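Local coordinates for protein trimethylamine-N-oxide reductase (PDB 7L5I) that probably reduces N-oxides such as trimethylamine N-oxide, and related S-oxides, at a molybdenum centre carried by two pterin guanine dinucleotide cofactors, at residues V36-H41 with I45-Q50; S79-K84 with L683-L688; H185-I190 with M364-A369; V610-F615 with N622-P627. One frame throughout, in Å; residues are numbered along the deposited sequence.

Contact 1: V36-H41 with I45-Q50; sequences VVTAAH and IGVVVQ
Val36 to Thr38 pair antiparallel with Ile45 to Val47; the axes of strand segments 36-40 and 45-50 approach to 4.7 Å, with 136° between their directions, well short of strictly antiparallel. Val36 and Val47 form a hydrogen-bonded pair with two reciprocal bonds, Val36 N to Val47 O and Val47 N to Val36 O, each 2.8 Å. Thr38 and Ile45 form the next such pair, but its two bonds differ. Thr38 N lies nearly along the C=O axis of its acceptor, 2.9 Å from Ile45 O, whereas Ile45 N, 2.8 Å from Thr38 O, lies 45° above the carbonyl plane. In the non-hydrogen-bonded pair between them, Val37 faces Gly46, and Val37 CA makes a CA-H...O contact of 3.4 Å with Ile45 O. This is the first hairpin of a three-stranded antiparallel sheet completed by strand 53-59, near the N terminus of a molybdopterin oxidoreductase. Val36, Thr38, Ile45 and Val47 share one face of the sheet. Thr38 holds OG1 anti to its own N (chi1 -177°), which leaves CG2 between N and the carbonyl carbon, and that methyl meets Val47 CG2 at 3.9 Å, the two side chains slanting across one another. Farther along, Val36 CG2 touches Val49 CG2 at 4.3 Å. Met527 of strand 523-527 packs on Thr38, while Val37 N, on the outer edge of the hairpin, bonds to Asn595 OD1.

Contact 2: S79-K84 with L683-L688; sequences SEARVK and LAHTSL
His685 extends its side chain toward Ser79 and Ala81. At its root, CB comes within 4.2 Å of the Ala81 methyl. The next atom, CG, sits between the backbone N and the carbonyl carbon (chi1 61°), a turn that swings the imidazole toward segment 79-84. CD2 makes the closest approach: Ser79 OG comes to it at the ring edge, near the plane, at 3.2 Å, and Ser79 CB follows at 3.6 Å. Ala81 CB reaches the same carbon obliquely at 4.1 Å. Beyond it, NE2 has Ser79 CB at 4.1 Å, while the methyl CG2 of Thr686 lies over one face of the ring, toward its rim. No direct hydrogen bond crosses, but a water 2.7 Å from Ser79 OG donates to His685 O. The serine hydroxyl also accepts from Ala81 N at 2.8 Å, which fixes it between its own loop and the histidine. Two type I turns thus meet, Ser79 to Arg82 and Leu683 to Thr686; the first contains the ST turn of Ser79, while that of Thr686 begins where the second ends. They bring the loop after helix 73-78 against the dinucleotide-binding domain, where the His685 side chain is about 7 Å from a bound pterin guanine dinucleotide.

Contact 3: H185-I190 with M364-A369; sequences HVLGTI and MLVTLA
No flat group lies between Val186, Leu187 and Val366; branched aliphatic side chains make the whole contact, with no ring face, ring edge or hydrogen bond across it. The one ring of the two segments, the imidazole of His185, turns elsewhere and packs against helix 636-641, its NE2 bonded to Asn445. The centre of the contact is a single methyl, CG1 of Val366, which a chi1 of 170° turns outward from its own helix. It comes within 4.2 Å of Val186 CG1, the two valine side chains pointing contrary ways as they pass. Close by, Leu187 arrives through its CD2 branch, 4.1 Å from the same Val366 methyl. The CA-CB bond of Leu187 does not aim at the other segment, and it is the far end of the chain that makes the approach. Val186 CG1 and Leu187 CD2 are themselves 4.4 Å apart, so the three methyls form a compact triangle. The CA atoms of Val186 and Val366 remain 8.5 Å apart, and the helices meet through side chains alone. Just past the touching pair, Gly188 leaves helical geometry with positive phi and turns the chain away. All three touching residues are buried. Helix 359-372 connects the neighbouring parallel strands 344-348 and 381-383 of a five-stranded sheet as a beta-alpha-beta crossover, and Phe382 of the second strand packs on both Leu187 and Val366, so that strand 381-383 borders both helices.

Contact 4: V610-F615 with N622-P627; sequences VRYGEF and NPLGTP
Phe615, Leu624 and Asn622 carry this contact, in which the loop following the short helix 613-617 doubles back over that helix's first turn. The helix starts from a type II turn, Val610 to Gly613, with Tyr612 at the N-cap position. Leu624 lies crosswise to the phenyl ring of Phe615 and makes a CH-pi contact: CD2 is 3.8 Å from the ring centroid and 17° off the normal, over one face. The rest of the leucine follows the ring outward, CG to Phe615 CE1 at 3.7 Å and CD1 beside CZ. The same CD2 methyl reaches Tyr612 CE1 at 3.8 Å, so that one branch of Leu624 serves two aromatic side chains. An extended chi1 of 177° carries the Phe615 ring out from the helix to segment 622-627. There the backbone O of Asn622 comes to the ring edge, in plane, 3.4 Å from Phe615 CD1. Ile631 of strand 631-632 packs on both Phe615 and Leu624, and Tyr296 meets the phenyl ring edge-to-face. The hydroxyl of Tyr612 points elsewhere and bonds to Glu191. At the exposed side of the contact the carboxamide of Asn622 lies beside Glu614, its CG 4.0 Å from Glu614 CB, while ND2 bonds to Asp618 O. A water spans the two polar ends here, donating to Glu614 OE2 at 2.7 Å and to Asn622 OD1 at 3.2 Å.

From the N terminus, contact 1 closes first, across the short connection of the opening hairpin, before contact 2 begins. Contact 2 then spans 598 residues, bringing the loop after helix 73-78 to the loop after strand 668-671; its centre is about 18 Å from that of contact 1. Contacts 3 and 4 both fall within this long span and follow one another without crossing: contact 3 joins two helices of the molybdopterin oxidoreductase region, contact 4 folds a short loop onto its own helix. Those two touch, Thr626 CG2 lying 3.4 Å from Gly188 N, and form one cluster on the opposite side of the chain's centre from contact 2.

Contact 1: V36-H41 with I45-Q50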
loop_
_atom_site.group_PDB
_atom_site.type_symbol
_atom_site.label_atom_id
_atom_site.label_comp_id
_atom_site.label_asym_id
_atom_site.label_seq_id
_atom_site.Cartn_x
_atom_site.Cartn_y
_atom_site.Cartn_z
ATOM N N VAL A 36 24.132 -16.454 5.716
ATOM C CA VAL A 36 23.821 -15.348 6.611
ATOM C C VAL A 36 22.309 -15.176 6.596
ATOM O O VAL A 36 21.687 -15.178 5.524
ATOM C CB VAL A 36 24.522 -14.055 6.167
ATOM C CG1 VAL A 36 24.215 -12.899 7.132
ATOM C CG2 VAL A 36 26.017 -14.286 6.055
ATOM N N VAL A 37 21.722 -14.999 7.777
ATOM C CA VAL A 37 20.289 -14.781 7.882
ATOM C C VAL A 37 20.018 -13.289 7.980
ATOM O O VAL A 37 20.626 -12.577 8.795
ATOM C CB VAL A 37 19.678 -15.535 9.075
ATOM C CG1 VAL A 37 18.227 -15.109 9.255
ATOM C CG2 VAL A 37 19.796 -17.039 8.865
ATOM N N THR A 38 19.110 -12.810 7.137
ATOM C CA THR A 38 18.673 -11.427 7.188
ATOM C C THR A 38 17.179 -11.420 6.886
ATOM O O THR A 38 16.486 -12.425 7.094
ATOM C CB THR A 38 19.547 -10.555 6.281
ATOM O OG1 THR A 38 19.143 -9.182 6.407
ATOM C CG2 THR A 38 19.488 -11.007 4.817
ATOM N N ALA A 39 16.649 -10.276 6.452
ATOM C CA ALA A 39 15.204 -10.205 6.287
ATOM C C ALA A 39 14.823 -9.081 5.346
ATOM O O ALA A 39 15.609 -8.170 5.075
ATOM C CB ALA A 39 14.479 -9.997 7.626
ATOM N N ALA A 40 13.589 -9.171 4.847
ATOM C CA ALA A 40 12.997 -8.137 4.012
ATOM C C ALA A 40 11.502 -8.084 4.316
ATOM O O ALA A 40 10.985 -8.890 5.084
ATOM C CB ALA A 40 13.231 -8.395 2.522
ATOM N N HIS A 41 10.796 -7.125 3.685
ATOM C CA HIS A 41 9.345 -7.110 3.820
ATOM C C HIS A 41 8.769 -8.476 3.455
ATOM O O HIS A 41 7.758 -8.911 4.025
ATOM C CB HIS A 41 8.753 -6.040 2.920
ATOM C CG HIS A 41 9.003 -4.629 3.348
ATOM N ND1 HIS A 41 8.652 -4.139 4.589
ATOM C CD2 HIS A 41 9.533 -3.583 2.670
ATOM C CE1 HIS A 41 8.930 -2.849 4.646
ATOM N NE2 HIS A 41 9.457 -2.487 3.490
ATOM N N ILE A 45 15.251 -14.252 5.330
ATOM C CA ILE A 45 15.967 -14.707 4.138
ATOM C C ILE A 45 17.283 -15.357 4.559
ATOM O O ILE A 45 18.046 -14.751 5.319
ATOM C CB ILE A 45 16.282 -13.525 3.195
ATOM C CG1 ILE A 45 15.034 -12.731 2.859
ATOM C CG2 ILE A 45 16.980 -14.020 1.925
ATOM C CD1 ILE A 45 13.933 -13.529 2.372
ATOM N N GLY A 46 17.571 -16.524 4.030
ATOM C CA GLY A 46 18.885 -17.126 4.173
ATOM C C GLY A 46 19.674 -16.859 2.909
ATOM O O GLY A 46 19.242 -17.210 1.810
ATOM N N VAL A 47 20.844 -16.236 3.073
ATOM C CA VAL A 47 21.669 -15.797 1.943
ATOM C C VAL A 47 22.973 -16.583 1.970
ATOM O O VAL A 47 23.702 -16.529 2.955
ATOM C CB VAL A 47 21.959 -14.284 1.991
ATOM C CG1 VAL A 47 22.707 -13.864 0.758
ATOM C CG2 VAL A 47 20.667 -13.498 2.109
ATOM N N VAL A 48 23.271 -17.290 0.879
ATOM C CA VAL A 48 24.513 -18.043 0.762
ATOM C C VAL A 48 25.572 -17.156 0.125
ATOM O O VAL A 48 25.347 -16.559 -0.935
ATOM C CB VAL A 48 24.313 -19.323 -0.067
ATOM C CG1 VAL A 48 25.630 -20.104 -0.122
ATOM C CG2 VAL A 48 23.213 -20.168 0.508
ATOM N N VAL A 49 26.741 -17.084 0.774
ATOM C CA VAL A 49 27.856 -16.264 0.329
ATOM C C VAL A 49 29.029 -17.189 0.039
ATOM O O VAL A 49 29.381 -18.025 0.883
ATOM C CB VAL A 49 28.246 -15.226 1.395
ATOM C CG1 VAL A 49 29.311 -14.296 0.879
ATOM C CG2 VAL A 49 27.026 -14.449 1.841
ATOM N N GLN A 50 29.634 -17.017 -1.131
ATOM C CA GLN A 50 30.765 -17.812 -1.598
ATOM C C GLN A 50 31.868 -16.842 -2.009
ATOM O O GLN A 50 31.711 -16.097 -2.983
ATOM C CB GLN A 50 30.352 -18.711 -2.766
ATOM C CG GLN A 50 31.423 -19.677 -3.246
ATOM C CD GLN A 50 31.771 -20.728 -2.207
ATOM O OE1 GLN A 50 30.928 -21.538 -1.812
ATOM N NE2 GLN A 50 33.022 -20.711 -1.751
#

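Contact 2: S79-K84 with L683-L688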
loop_
_atom_site.group_PDB
_atom_site.type_symbol
_atom_site.label_atom_id
_atom_site.label_comp_id
_atom_site.label_asym_id
_atom_site.label_seq_id
_atom_site.Cartn_x
_atom_site.Cartn_y
_atom_site.Cartn_z
ATOM N N SER A 79 22.945 -5.140 -9.377
ATOM C CA SER A 79 22.263 -4.629 -10.551
ATOM C C SER A 79 22.969 -3.417 -11.146
ATOM O O SER A 79 23.431 -2.524 -10.443
ATOM C CB SER A 79 20.823 -4.248 -10.184
ATOM O OG SER A 79 20.186 -3.562 -11.257
ATOM N N GLU A 80 22.992 -3.368 -12.479
ATOM C CA GLU A 80 23.467 -2.162 -13.142
ATOM C C GLU A 80 22.455 -1.022 -13.074
ATOM O O GLU A 80 22.744 0.061 -13.586
ATOM C CB GLU A 80 23.825 -2.490 -14.592
ATOM C CG GLU A 80 25.087 -3.355 -14.712
ATOM C CD GLU A 80 26.295 -2.722 -14.027
ATOM O OE1 GLU A 80 26.649 -1.571 -14.373
ATOM O OE2 GLU A 80 26.868 -3.354 -13.112
ATOM N N ALA A 81 21.285 -1.228 -12.465
ATOM C CA ALA A 81 20.380 -0.126 -12.189
ATOM C C ALA A 81 20.715 0.596 -10.903
ATOM O O ALA A 81 20.115 1.634 -10.619
ATOM C CB ALA A 81 18.927 -0.608 -12.102
ATOM N N ARG A 82 21.676 0.103 -10.120
ATOM C CA ARG A 82 21.952 0.754 -8.850
ATOM C C ARG A 82 22.578 2.129 -9.055
ATOM O O ARG A 82 23.321 2.375 -10.010
ATOM C CB ARG A 82 22.882 -0.091 -8.001
ATOM C CG ARG A 82 22.164 -1.201 -7.276
ATOM C CD ARG A 82 22.946 -1.803 -6.242
ATOM N NE ARG A 82 23.200 -0.886 -5.122
ATOM C CZ ARG A 82 23.629 -1.305 -3.949
ATOM N NH1 ARG A 82 23.815 -2.598 -3.742
ATOM N NH2 ARG A 82 23.873 -0.439 -2.974
ATOM N N VAL A 83 22.276 3.043 -8.137
ATOM C CA VAL A 83 23.006 4.304 -8.115
ATOM C C VAL A 83 24.403 4.038 -7.566
ATOM O O VAL A 83 24.560 3.542 -6.445
ATOM C CB VAL A 83 22.272 5.353 -7.282
ATOM C CG1 VAL A 83 22.980 6.719 -7.391
ATOM C CG2 VAL A 83 20.815 5.468 -7.705
ATOM N N LYS A 84 25.421 4.325 -8.363
ATOM C CA LYS A 84 26.771 3.919 -7.980
ATOM C C LYS A 84 27.519 4.989 -7.195
ATOM O O LYS A 84 28.362 4.652 -6.352
ATOM C CB LYS A 84 27.575 3.552 -9.231
ATOM C CG LYS A 84 26.965 2.407 -10.012
ATOM C CD LYS A 84 27.862 1.968 -11.142
ATOM C CE LYS A 84 27.357 0.665 -11.776
ATOM N NZ LYS A 84 26.794 0.889 -13.128
ATOM N N LEU A 683 12.029 -4.456 -7.036
ATOM C CA LEU A 683 12.466 -5.685 -7.678
ATOM C C LEU A 683 12.092 -5.692 -9.156
ATOM O O LEU A 683 12.309 -6.719 -9.819
ATOM C CB LEU A 683 11.917 -6.939 -6.997
ATOM C CG LEU A 683 12.164 -6.989 -5.481
ATOM C CD1 LEU A 683 11.584 -8.262 -4.878
ATOM C CD2 LEU A 683 13.622 -6.851 -5.137
ATOM N N ALA A 684 11.528 -4.610 -9.688
ATOM C CA ALA A 684 11.214 -4.524 -11.112
ATOM C C ALA A 684 12.437 -4.730 -11.990
ATOM O O ALA A 684 12.321 -5.182 -13.134
ATOM C CB ALA A 684 10.596 -3.167 -11.426
ATOM N N HIS A 685 13.608 -4.381 -11.489
ATOM C CA HIS A 685 14.833 -4.410 -12.273
ATOM C C HIS A 685 15.561 -5.753 -12.219
ATOM O O HIS A 685 16.654 -5.873 -12.795
ATOM C CB HIS A 685 15.769 -3.326 -11.756
ATOM C CG HIS A 685 16.149 -3.506 -10.320
ATOM N ND1 HIS A 685 15.213 -3.633 -9.311
ATOM C CD2 HIS A 685 17.361 -3.588 -9.724
ATOM C CE1 HIS A 685 15.834 -3.798 -8.161
ATOM N NE2 HIS A 685 17.136 -3.764 -8.382
ATOM N N THR A 686 15.007 -6.729 -11.530
ATOM C CA THR A 686 15.638 -8.009 -11.283
ATOM C C THR A 686 15.142 -9.033 -12.306
ATOM O O THR A 686 14.295 -8.744 -13.167
ATOM C CB THR A 686 15.362 -8.529 -9.877
ATOM O OG1 THR A 686 13.980 -8.914 -9.770
ATOM C CG2 THR A 686 15.732 -7.507 -8.807
ATOM N N SER A 687 15.644 -10.257 -12.175
ATOM C CA SER A 687 15.247 -11.330 -13.074
ATOM C C SER A 687 13.803 -11.773 -12.883
ATOM O O SER A 687 13.283 -12.513 -13.728
ATOM C CB SER A 687 16.198 -12.516 -12.877
ATOM O OG SER A 687 16.094 -13.005 -11.561
ATOM N N LEU A 688 13.116 -11.324 -11.823
ATOM C CA LEU A 688 11.704 -11.637 -11.695
ATOM C C LEU A 688 10.892 -11.073 -12.859
ATOM O O LEU A 688 9.796 -11.568 -13.119
ATOM C CB LEU A 688 11.149 -11.082 -10.380
ATOM C CG LEU A 688 11.752 -11.723 -9.115
ATOM C CD1 LEU A 688 11.148 -11.091 -7.868
ATOM C CD2 LEU A 688 11.538 -13.199 -9.137
HETATM O O HOH W 1 19.388 -5.626 -12.780
#

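Contact 3: H185-I190 with M364-A369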
loop_
_atom_site.group_PDB
_atom_site.type_symbol
_atom_site.label_atom_id
_atom_site.label_comp_id
_atom_site.label_asym_id
_atom_site.label_seq_id
_atom_site.Cartn_x
_atom_site.Cartn_y
_atom_site.Cartn_z
ATOM N N HIS A 185 -15.282 7.318 12.349
ATOM C CA HIS A 185 -16.646 7.817 12.510
ATOM C C HIS A 185 -17.667 6.695 12.693
ATOM O O HIS A 185 -18.732 6.917 13.268
ATOM C CB HIS A 185 -17.070 8.649 11.281
ATOM C CG HIS A 185 -16.343 9.947 11.135
ATOM N ND1 HIS A 185 -16.420 10.954 12.076
ATOM C CD2 HIS A 185 -15.534 10.410 10.150
ATOM C CE1 HIS A 185 -15.698 11.990 11.668
ATOM N NE2 HIS A 185 -15.142 11.680 10.506
ATOM N N VAL A 186 -17.389 5.514 12.147
ATOM C CA VAL A 186 -18.359 4.420 12.151
ATOM C C VAL A 186 -18.147 3.492 13.329
ATOM O O VAL A 186 -19.117 3.015 13.926
ATOM C CB VAL A 186 -18.250 3.663 10.811
ATOM C CG1 VAL A 186 -19.137 2.463 10.811
ATOM C CG2 VAL A 186 -18.540 4.614 9.644
ATOM N N LEU A 187 -16.880 3.202 13.651
ATOM C CA LEU A 187 -16.524 2.234 14.677
ATOM C C LEU A 187 -15.741 2.813 15.844
ATOM O O LEU A 187 -15.574 2.115 16.846
ATOM C CB LEU A 187 -15.679 1.098 14.075
ATOM C CG LEU A 187 -16.419 0.269 13.017
ATOM C CD1 LEU A 187 -15.464 -0.677 12.327
ATOM C CD2 LEU A 187 -17.590 -0.511 13.616
ATOM N N GLY A 188 -15.257 4.044 15.744
ATOM C CA GLY A 188 -14.476 4.638 16.805
ATOM C C GLY A 188 -13.050 4.170 16.872
ATOM O O GLY A 188 -12.390 4.356 17.896
ATOM N N THR A 189 -12.540 3.592 15.790
ATOM C CA THR A 189 -11.187 3.050 15.753
ATOM C C THR A 189 -10.770 2.995 14.294
ATOM O O THR A 189 -11.610 3.005 13.399
ATOM C CB THR A 189 -11.143 1.671 16.430
ATOM O OG1 THR A 189 -9.790 1.299 16.723
ATOM C CG2 THR A 189 -11.769 0.603 15.556
ATOM N N ILE A 190 -9.458 2.957 14.057
ATOM C CA ILE A 190 -8.996 2.997 12.669
ATOM C C ILE A 190 -9.361 1.716 11.934
ATOM O O ILE A 190 -9.600 1.734 10.717
ATOM C CB ILE A 190 -7.480 3.266 12.640
ATOM C CG1 ILE A 190 -7.042 3.658 11.235
ATOM C CG2 ILE A 190 -6.704 2.047 13.108
ATOM C CD1 ILE A 190 -5.593 4.137 11.189
ATOM N N MET A 364 -20.301 0.614 3.870
ATOM C CA MET A 364 -21.383 -0.277 3.494
ATOM C C MET A 364 -21.060 -1.730 3.842
ATOM O O MET A 364 -21.968 -2.491 4.193
ATOM C CB MET A 364 -21.686 -0.123 1.987
ATOM C CG MET A 364 -22.921 -0.917 1.576
ATOM S SD MET A 364 -24.426 -0.349 2.404
ATOM C CE MET A 364 -25.285 -1.919 2.641
ATOM N N LEU A 365 -19.787 -2.144 3.779
ATOM C CA LEU A 365 -19.459 -3.508 4.171
ATOM C C LEU A 365 -19.765 -3.738 5.654
ATOM O O LEU A 365 -20.273 -4.804 6.036
ATOM C CB LEU A 365 -17.987 -3.807 3.898
ATOM C CG LEU A 365 -17.598 -5.265 4.120
ATOM C CD1 LEU A 365 -18.229 -6.113 3.057
ATOM C CD2 LEU A 365 -16.108 -5.440 4.097
ATOM N N VAL A 366 -19.408 -2.769 6.508
ATOM C CA VAL A 366 -19.710 -2.856 7.938
ATOM C C VAL A 366 -21.215 -2.830 8.173
ATOM O O VAL A 366 -21.737 -3.519 9.058
ATOM C CB VAL A 366 -19.000 -1.718 8.690
ATOM C CG1 VAL A 366 -19.493 -1.640 10.115
ATOM C CG2 VAL A 366 -17.528 -1.963 8.648
ATOM N N THR A 367 -21.933 -2.037 7.381
ATOM C CA THR A 367 -23.395 -2.005 7.464
ATOM C C THR A 367 -23.990 -3.356 7.082
ATOM O O THR A 367 -24.880 -3.885 7.765
ATOM C CB THR A 367 -23.912 -0.894 6.546
ATOM O OG1 THR A 367 -23.471 0.388 7.029
ATOM C CG2 THR A 367 -25.422 -0.883 6.465
ATOM N N LEU A 368 -23.504 -3.947 5.993
ATOM C CA LEU A 368 -23.956 -5.285 5.619
ATOM C C LEU A 368 -23.668 -6.309 6.716
ATOM O O LEU A 368 -24.539 -7.117 7.079
ATOM C CB LEU A 368 -23.302 -5.687 4.292
ATOM C CG LEU A 368 -23.675 -7.054 3.775
ATOM C CD1 LEU A 368 -25.190 -7.159 3.556
ATOM C CD2 LEU A 368 -22.924 -7.372 2.483
ATOM N N ALA A 369 -22.447 -6.296 7.267
ATOM C CA ALA A 369 -22.103 -7.202 8.349
ATOM C C ALA A 369 -23.006 -6.989 9.562
ATOM O O ALA A 369 -23.363 -7.956 10.259
ATOM C CB ALA A 369 -20.624 -7.007 8.734
#

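Contact 4: V610-F615 with N622-P627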
loop_
_atom_site.group_PDB
_atom_site.type_symbol
_atom_site.label_atom_id
_atom_site.label_comp_id
_atom_site.label_asym_id
_atom_site.label_seq_id
_atom_site.Cartn_x
_atom_site.Cartn_y
_atom_site.Cartn_z
ATOM N N VAL A 610 -11.783 -13.150 19.609
ATOM C CA VAL A 610 -12.802 -12.725 18.658
ATOM C C VAL A 610 -12.907 -11.203 18.721
ATOM O O VAL A 610 -13.189 -10.626 19.780
ATOM C CB VAL A 610 -14.154 -13.403 18.950
ATOM C CG1 VAL A 610 -15.257 -12.858 18.041
ATOM C CG2 VAL A 610 -14.035 -14.915 18.818
ATOM N N ARG A 611 -12.684 -10.553 17.584
ATOM C CA ARG A 611 -12.812 -9.110 17.516
ATOM C C ARG A 611 -14.264 -8.701 17.768
ATOM O O ARG A 611 -15.197 -9.324 17.280
ATOM C CB ARG A 611 -12.303 -8.639 16.153
ATOM C CG ARG A 611 -12.058 -7.143 16.066
ATOM C CD ARG A 611 -11.275 -6.720 14.805
ATOM N NE ARG A 611 -11.257 -5.253 14.793
ATOM C CZ ARG A 611 -10.430 -4.505 15.506
ATOM N NH1 ARG A 611 -9.462 -5.063 16.253
ATOM N NH2 ARG A 611 -10.538 -3.186 15.484
ATOM N N TYR A 612 -14.448 -7.657 18.569
ATOM C CA TYR A 612 -15.772 -7.149 18.948
ATOM C C TYR A 612 -16.531 -8.136 19.828
ATOM O O TYR A 612 -17.728 -7.969 20.056
ATOM C CB TYR A 612 -16.607 -6.725 17.726
ATOM C CG TYR A 612 -16.030 -5.467 17.099
ATOM C CD1 TYR A 612 -15.985 -4.285 17.823
ATOM C CD2 TYR A 612 -15.441 -5.478 15.845
ATOM C CE1 TYR A 612 -15.405 -3.156 17.328
ATOM C CE2 TYR A 612 -14.840 -4.320 15.340
ATOM C CZ TYR A 612 -14.837 -3.164 16.093
ATOM O OH TYR A 612 -14.265 -1.983 15.661
ATOM N N GLY A 613 -15.844 -9.138 20.371
ATOM C CA GLY A 613 -16.498 -10.064 21.276
ATOM C C GLY A 613 -16.978 -9.395 22.550
ATOM O O GLY A 613 -18.059 -9.710 23.059
ATOM N N GLU A 614 -16.189 -8.461 23.080
ATOM C CA GLU A 614 -16.612 -7.788 24.308
ATOM C C GLU A 614 -17.759 -6.822 24.040
ATOM O O GLU A 614 -18.697 -6.723 24.841
ATOM C CB GLU A 614 -15.439 -7.067 24.936
ATOM C CG GLU A 614 -14.381 -8.038 25.479
ATOM C CD GLU A 614 -14.980 -9.228 26.249
ATOM O OE1 GLU A 614 -14.722 -10.386 25.842
ATOM O OE2 GLU A 614 -15.718 -9.009 27.244
ATOM N N PHE A 615 -17.691 -6.081 22.936
ATOM C CA PHE A 615 -18.829 -5.275 22.501
ATOM C C PHE A 615 -20.077 -6.120 22.357
ATOM O O PHE A 615 -21.157 -5.745 22.828
ATOM C CB PHE A 615 -18.467 -4.602 21.167
ATOM C CG PHE A 615 -19.574 -3.795 20.551
ATOM C CD1 PHE A 615 -20.095 -2.709 21.227
ATOM C CD2 PHE A 615 -20.032 -4.069 19.260
ATOM C CE1 PHE A 615 -21.103 -1.921 20.653
ATOM C CE2 PHE A 615 -21.037 -3.280 18.694
ATOM C CZ PHE A 615 -21.551 -2.186 19.398
ATOM N N ASN A 622 -19.111 -2.141 27.349
ATOM C CA ASN A 622 -17.999 -2.127 26.398
ATOM C C ASN A 622 -18.400 -1.381 25.123
ATOM O O ASN A 622 -18.285 -1.920 24.009
ATOM C CB ASN A 622 -17.555 -3.550 26.055
ATOM C CG ASN A 622 -17.213 -4.368 27.264
ATOM O OD1 ASN A 622 -16.138 -4.222 27.829
ATOM N ND2 ASN A 622 -18.123 -5.260 27.661
ATOM N N PRO A 623 -18.849 -0.128 25.239
ATOM C CA PRO A 623 -19.269 0.620 24.043
ATOM C C PRO A 623 -18.111 0.964 23.114
ATOM O O PRO A 623 -16.934 0.966 23.494
ATOM C CB PRO A 623 -19.896 1.887 24.639
ATOM C CG PRO A 623 -19.139 2.082 25.915
ATOM C CD PRO A 623 -18.943 0.706 26.455
ATOM N N LEU A 624 -18.461 1.237 21.861
ATOM C CA LEU A 624 -17.499 1.770 20.916
ATOM C C LEU A 624 -17.245 3.256 21.156
ATOM O O LEU A 624 -18.066 3.981 21.729
ATOM C CB LEU A 624 -17.991 1.591 19.475
ATOM C CG LEU A 624 -18.464 0.191 19.120
ATOM C CD1 LEU A 624 -18.768 0.113 17.621
ATOM C CD2 LEU A 624 -17.439 -0.859 19.531
ATOM N N GLY A 625 -16.113 3.730 20.659
ATOM C CA GLY A 625 -15.747 5.136 20.822
ATOM C C GLY A 625 -16.392 6.049 19.802
ATOM O O GLY A 625 -15.718 6.831 19.133
ATOM N N THR A 626 -17.713 5.936 19.644
ATOM C CA THR A 626 -18.462 6.695 18.664
ATOM C C THR A 626 -19.448 7.588 19.409
ATOM O O THR A 626 -19.671 7.378 20.601
ATOM C CB THR A 626 -19.249 5.765 17.752
ATOM O OG1 THR A 626 -20.141 5.021 18.592
ATOM C CG2 THR A 626 -18.336 4.808 16.992
ATOM N N PRO A 627 -20.103 8.530 18.732
ATOM C CA PRO A 627 -21.107 9.372 19.417
ATOM C C PRO A 627 -22.203 8.595 20.136
ATOM O O PRO A 627 -22.683 9.040 21.191
ATOM C CB PRO A 627 -21.677 10.214 18.267
ATOM C CG PRO A 627 -20.501 10.372 17.327
ATOM C CD PRO A 627 -19.763 9.045 17.393
HETATM O O HOH W 2 -15.131 -7.050 29.072
#